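Local coordinates for oxidoreductase, NAD-binding/iron-sulfur cluster-binding protein (Nitratireductor pacificus pht-3B, PDB 6ZXU) that probably removes halogens reductively from organohalide substrates, using a cobalamin cofactor and two [4Fe-4S] clusters, at residues A[54-66]-A[221-234]. Sequence-based numbering, arbitrary orientation.
Sequences VVAQPARQPEDGF and GVLVAPFLRRGFRL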
loop_
_atom_site.group_PDB
_atom_site.type_symbol
_atom_site.label_atom_id
_atom_site.label_comp_id
_atom_site.label_asym_id
_atom_site.label_seq_id
_atom_site.Cartn_x
_atom_site.Cartn_y
_atom_site.Cartn_z
ATOM N N VAL A 54 15.346 -25.958 22.537
ATOM C CA VAL A 54 16.517 -25.327 23.159
ATOM C C VAL A 54 16.146 -24.984 24.575
ATOM O O VAL A 54 14.979 -24.896 24.901
ATOM C CB VAL A 54 17.031 -24.039 22.441
ATOM C CG1 VAL A 54 17.626 -24.413 21.081
ATOM C CG2 VAL A 54 15.944 -22.966 22.287
ATOM N N VAL A 55 17.150 -24.748 25.382
ATOM C CA VAL A 55 16.948 -24.345 26.784
ATOM C C VAL A 55 16.701 -22.843 26.845
ATOM O O VAL A 55 17.468 -22.061 26.311
ATOM C CB VAL A 55 18.163 -24.717 27.657
ATOM C CG1 VAL A 55 17.878 -24.484 29.122
ATOM C CG2 VAL A 55 18.488 -26.208 27.454
ATOM N N ALA A 56 15.590 -22.470 27.493
ATOM C CA ALA A 56 15.206 -21.088 27.651
ATOM C C ALA A 56 16.280 -20.379 28.442
ATOM O O ALA A 56 16.956 -20.980 29.233
ATOM C CB ALA A 56 13.849 -20.961 28.344
ATOM N N GLN A 57 16.513 -19.105 28.147
ATOM C CA GLN A 57 17.448 -18.304 28.923
ATOM C C GLN A 57 17.051 -16.836 28.890
ATOM O O GLN A 57 16.305 -16.412 28.065
ATOM C CB GLN A 57 18.852 -18.444 28.414
ATOM C CG GLN A 57 18.958 -18.230 26.929
ATOM C CD GLN A 57 20.390 -18.394 26.404
ATOM O OE1 GLN A 57 21.363 -18.141 27.122
ATOM N NE2 GLN A 57 20.517 -18.774 25.140
ATOM N N PRO A 58 17.516 -16.058 29.825
ATOM C CA PRO A 58 16.976 -14.700 29.804
ATOM C C PRO A 58 17.493 -13.865 28.603
ATOM O O PRO A 58 18.650 -14.008 28.201
ATOM C CB PRO A 58 17.460 -14.104 31.134
ATOM C CG PRO A 58 18.649 -14.951 31.540
ATOM C CD PRO A 58 18.383 -16.334 30.971
ATOM N N ALA A 59 16.634 -12.959 28.092
ATOM C CA ALA A 59 16.951 -12.158 26.885
ATOM C C ALA A 59 16.019 -10.947 26.680
ATOM O O ALA A 59 14.893 -10.977 27.055
ATOM C CB ALA A 59 16.866 -13.024 25.651
ATOM N N ARG A 60 16.556 -9.894 26.109
ATOM C CA ARG A 60 15.768 -8.713 25.768
ATOM C C ARG A 60 15.879 -8.454 24.260
ATOM O O ARG A 60 16.787 -8.932 23.599
ATOM C CB ARG A 60 16.261 -7.470 26.527
ATOM C CG ARG A 60 17.670 -7.030 26.139
ATOM C CD ARG A 60 17.953 -5.619 26.656
ATOM N NE ARG A 60 19.300 -5.116 26.350
ATOM C CZ ARG A 60 19.699 -4.622 25.153
ATOM N NH1 ARG A 60 18.866 -4.565 24.094
ATOM N NH2 ARG A 60 20.957 -4.220 24.993
ATOM N N GLN A 61 14.943 -7.642 23.768
ATOM C CA GLN A 61 14.921 -7.186 22.399
ATOM C C GLN A 61 15.987 -6.170 22.181
ATOM O O GLN A 61 16.368 -5.482 23.093
ATOM C CB GLN A 61 13.580 -6.584 22.041
ATOM C CG GLN A 61 12.421 -7.534 22.086
ATOM C CD GLN A 61 11.172 -6.915 21.524
ATOM O OE1 GLN A 61 11.098 -6.686 20.341
ATOM N NE2 GLN A 61 10.167 -6.695 22.349
ATOM N N PRO A 62 16.522 -6.080 20.941
ATOM C CA PRO A 62 17.351 -4.942 20.553
ATOM C C PRO A 62 16.718 -3.584 20.820
ATOM O O PRO A 62 15.513 -3.429 20.785
ATOM C CB PRO A 62 17.510 -5.097 19.014
ATOM C CG PRO A 62 17.285 -6.552 18.765
ATOM C CD PRO A 62 16.271 -6.982 19.786
ATOM N N GLU A 63 17.583 -2.633 21.076
ATOM C CA GLU A 63 17.207 -1.272 21.428
ATOM C C GLU A 63 18.023 -0.324 20.596
ATOM O O GLU A 63 19.032 -0.709 20.015
ATOM C CB GLU A 63 17.528 -0.980 22.917
ATOM C CG GLU A 63 16.601 -1.714 23.894
ATOM C CD GLU A 63 15.154 -1.169 23.916
ATOM O OE1 GLU A 63 14.300 -1.733 24.708
ATOM O OE2 GLU A 63 14.877 -0.138 23.198
ATOM N N ASP A 64 17.612 0.939 20.592
ATOM C CA ASP A 64 18.432 1.996 19.951
ATOM C C ASP A 64 19.735 2.266 20.728
ATOM O O ASP A 64 19.753 2.180 21.958
ATOM C CB ASP A 64 17.697 3.328 19.915
ATOM C CG ASP A 64 16.492 3.296 19.046
ATOM O OD1 ASP A 64 15.438 2.853 19.596
ATOM O OD2 ASP A 64 16.548 3.865 17.867
ATOM N N GLY A 65 20.797 2.597 19.976
ATOM C CA GLY A 65 22.099 2.982 20.544
ATOM C C GLY A 65 22.074 4.320 21.268
ATOM O O GLY A 65 22.660 4.447 22.343
ATOM N N PHE A 66 21.349 5.296 20.698
ATOM C CA PHE A 66 21.275 6.643 21.232
ATOM C C PHE A 66 19.896 6.948 21.730
ATOM O O PHE A 66 18.902 6.320 21.351
ATOM C CB PHE A 66 21.648 7.674 20.172
ATOM C CG PHE A 66 22.825 7.262 19.340
ATOM C CD1 PHE A 66 22.644 6.490 18.203
ATOM C CD2 PHE A 66 24.132 7.607 19.734
ATOM C CE1 PHE A 66 23.736 6.112 17.429
ATOM C CE2 PHE A 66 25.223 7.213 18.978
ATOM C CZ PHE A 66 25.026 6.471 17.815
ATOM N N GLY A 221 22.769 -11.886 26.451
ATOM C CA GLY A 221 21.445 -11.498 26.941
ATOM C C GLY A 221 20.568 -10.685 26.013
ATOM O O GLY A 221 19.559 -10.133 26.466
ATOM N N VAL A 222 20.978 -10.554 24.736
ATOM C CA VAL A 222 20.216 -9.774 23.735
ATOM C C VAL A 222 19.900 -10.708 22.594
ATOM O O VAL A 222 20.737 -11.503 22.191
ATOM C CB VAL A 222 21.016 -8.560 23.201
ATOM C CG1 VAL A 222 20.151 -7.678 22.348
ATOM C CG2 VAL A 222 21.551 -7.704 24.337
ATOM N N LEU A 223 18.685 -10.630 22.088
ATOM C CA LEU A 223 18.275 -11.387 20.917
ATOM C C LEU A 223 18.986 -10.934 19.659
ATOM O O LEU A 223 19.246 -9.758 19.485
ATOM C CB LEU A 223 16.799 -11.245 20.681
ATOM C CG LEU A 223 15.860 -11.857 21.691
ATOM C CD1 LEU A 223 14.458 -11.535 21.241
ATOM C CD2 LEU A 223 16.076 -13.365 21.809
ATOM N N VAL A 224 19.384 -11.911 18.855
ATOM C CA VAL A 224 20.085 -11.721 17.586
ATOM C C VAL A 224 19.383 -12.573 16.543
ATOM O O VAL A 224 19.206 -13.762 16.721
ATOM C CB VAL A 224 21.579 -12.096 17.655
ATOM C CG1 VAL A 224 22.205 -11.951 16.274
ATOM C CG2 VAL A 224 22.359 -11.176 18.590
ATOM N N ALA A 225 18.873 -11.967 15.489
ATOM C CA ALA A 225 18.144 -12.741 14.454
ATOM C C ALA A 225 18.986 -12.844 13.242
ATOM O O ALA A 225 19.597 -11.846 12.845
ATOM C CB ALA A 225 16.820 -12.058 14.105
ATOM N N PRO A 226 19.093 -14.045 12.656
ATOM C CA PRO A 226 19.767 -14.139 11.352
ATOM C C PRO A 226 19.114 -13.148 10.352
ATOM O O PRO A 226 17.897 -12.955 10.378
ATOM C CB PRO A 226 19.489 -15.597 10.907
ATOM C CG PRO A 226 18.255 -15.976 11.625
ATOM C CD PRO A 226 18.368 -15.282 12.964
ATOM N N PHE A 227 19.948 -12.535 9.534
ATOM C CA PHE A 227 19.570 -11.635 8.480
ATOM C C PHE A 227 19.172 -10.232 8.893
ATOM O O PHE A 227 19.294 -9.326 8.132
ATOM C CB PHE A 227 18.403 -12.247 7.640
ATOM C CG PHE A 227 18.697 -13.578 6.985
ATOM C CD1 PHE A 227 19.714 -13.700 6.042
ATOM C CD2 PHE A 227 17.927 -14.685 7.255
ATOM C CE1 PHE A 227 19.959 -14.883 5.417
ATOM C CE2 PHE A 227 18.135 -15.871 6.589
ATOM C CZ PHE A 227 19.172 -15.984 5.689
ATOM N N LEU A 228 18.676 -10.021 10.106
ATOM C CA LEU A 228 18.142 -8.709 10.532
ATOM C C LEU A 228 19.187 -7.942 11.294
ATOM O O LEU A 228 19.072 -7.645 12.443
ATOM C CB LEU A 228 16.885 -8.894 11.322
ATOM C CG LEU A 228 15.796 -9.727 10.715
ATOM C CD1 LEU A 228 14.513 -9.570 11.547
ATOM C CD2 LEU A 228 15.499 -9.515 9.232
ATOM N N ARG A 229 20.234 -7.592 10.577
ATOM C CA ARG A 229 21.420 -7.030 11.112
ATOM C C ARG A 229 21.253 -5.595 11.626
ATOM O O ARG A 229 22.062 -5.119 12.415
ATOM C CB ARG A 229 22.516 -7.088 10.016
ATOM C CG ARG A 229 22.937 -8.511 9.596
ATOM N N ARG A 230 20.184 -4.920 11.248
ATOM C CA ARG A 230 19.929 -3.624 11.857
ATOM C C ARG A 230 19.298 -3.641 13.271
ATOM O O ARG A 230 19.191 -2.603 13.892
ATOM C CB ARG A 230 19.075 -2.759 10.905
ATOM C CG ARG A 230 19.712 -2.683 9.585
ATOM C CD ARG A 230 19.199 -1.492 8.782
ATOM N NE ARG A 230 18.100 -1.875 7.944
ATOM C CZ ARG A 230 18.230 -2.237 6.651
ATOM N NH1 ARG A 230 19.393 -2.233 6.039
ATOM N NH2 ARG A 230 17.139 -2.558 5.971
ATOM N N GLY A 231 18.895 -4.796 13.766
ATOM C CA GLY A 231 18.041 -4.860 14.900
ATOM C C GLY A 231 16.616 -5.023 14.476
ATOM O O GLY A 231 16.291 -4.974 13.293
ATOM N N PHE A 232 15.747 -5.307 15.441
ATOM C CA PHE A 232 14.392 -5.660 15.171
ATOM C C PHE A 232 13.574 -5.535 16.497
ATOM O O PHE A 232 14.148 -5.419 17.571
ATOM C CB PHE A 232 14.278 -7.089 14.622
ATOM C CG PHE A 232 14.743 -8.132 15.590
ATOM C CD1 PHE A 232 16.074 -8.472 15.656
ATOM C CD2 PHE A 232 13.871 -8.707 16.477
ATOM C CE1 PHE A 232 16.521 -9.416 16.576
ATOM C CE2 PHE A 232 14.313 -9.681 17.390
ATOM C CZ PHE A 232 15.617 -10.024 17.434
ATOM N N ARG A 233 12.248 -5.575 16.355
ATOM C CA ARG A 233 11.320 -5.690 17.436
ATOM C C ARG A 233 10.330 -6.760 17.125
ATOM O O ARG A 233 10.203 -7.168 15.961
ATOM C CB ARG A 233 10.619 -4.348 17.756
ATOM C CG ARG A 233 11.575 -3.218 17.980
ATOM C CD ARG A 233 12.368 -3.294 19.299
ATOM N NE ARG A 233 11.473 -3.029 20.415
ATOM C CZ ARG A 233 11.840 -2.888 21.684
ATOM N NH1 ARG A 233 13.089 -2.945 22.073
ATOM N NH2 ARG A 233 10.902 -2.604 22.565
ATOM N N LEU A 234 9.634 -7.246 18.182
ATOM C CA LEU A 234 8.724 -8.400 18.099
ATOM C C LEU A 234 7.263 -8.099 18.325
ATOM O O LEU A 234 6.927 -7.209 19.077
ATOM C CB LEU A 234 9.094 -9.441 19.148
ATOM C CG LEU A 234 10.506 -9.994 19.040
ATOM C CD1 LEU A 234 10.873 -10.707 20.360
ATOM C CD2 LEU A 234 10.578 -10.957 17.858
HETATM O O HOH W 1 7.775 -5.270 20.665
#
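A single beta bridge, R60 to V222, ties the irregular 54-66 loop to the short strand 222-224, and beyond it the loop runs on over the start of strand 232-239, far from the cobalamin and clusters. R60 N donates to G221 O (3.0 Å), and L223 N returns a nearly straight bond to R60 O (3.0 Å, 173°). R60 lays its guanidinium over V222 CG2, while R60 NH1 reaches along the chain to the carbonyl of the next residue, Q61 O (2.8 Å). Q61, extended beyond CG, carries OE1 to L234 N (2.7 Å), a bent bond; a water links its NE2 to L234 O. The Q61 amide also stacks on one face of the R233 guanidinium, planes 24° apart. P62 sets CG over the F232 ring, 4.0 Å from its centroid, a CH-pi contact. R233, folded at chi2 and chi3 (both -71°), curls NH1 to P62 O (2.8 Å), which lies in the guanidinium plane, and forms a salt bridge from NH1 to E63 OE1 (3.1 Å), reached from above the carboxylate plane. R233 NE makes a second salt bridge, to D173 of helix 168-190. A leucine in place of R233 would probably leave P62 O and both carboxylates without this partner. Two carboxylates and a carbonyl thus meet one buried cation, probably fixing its guanidinium's rotation between loop and helix.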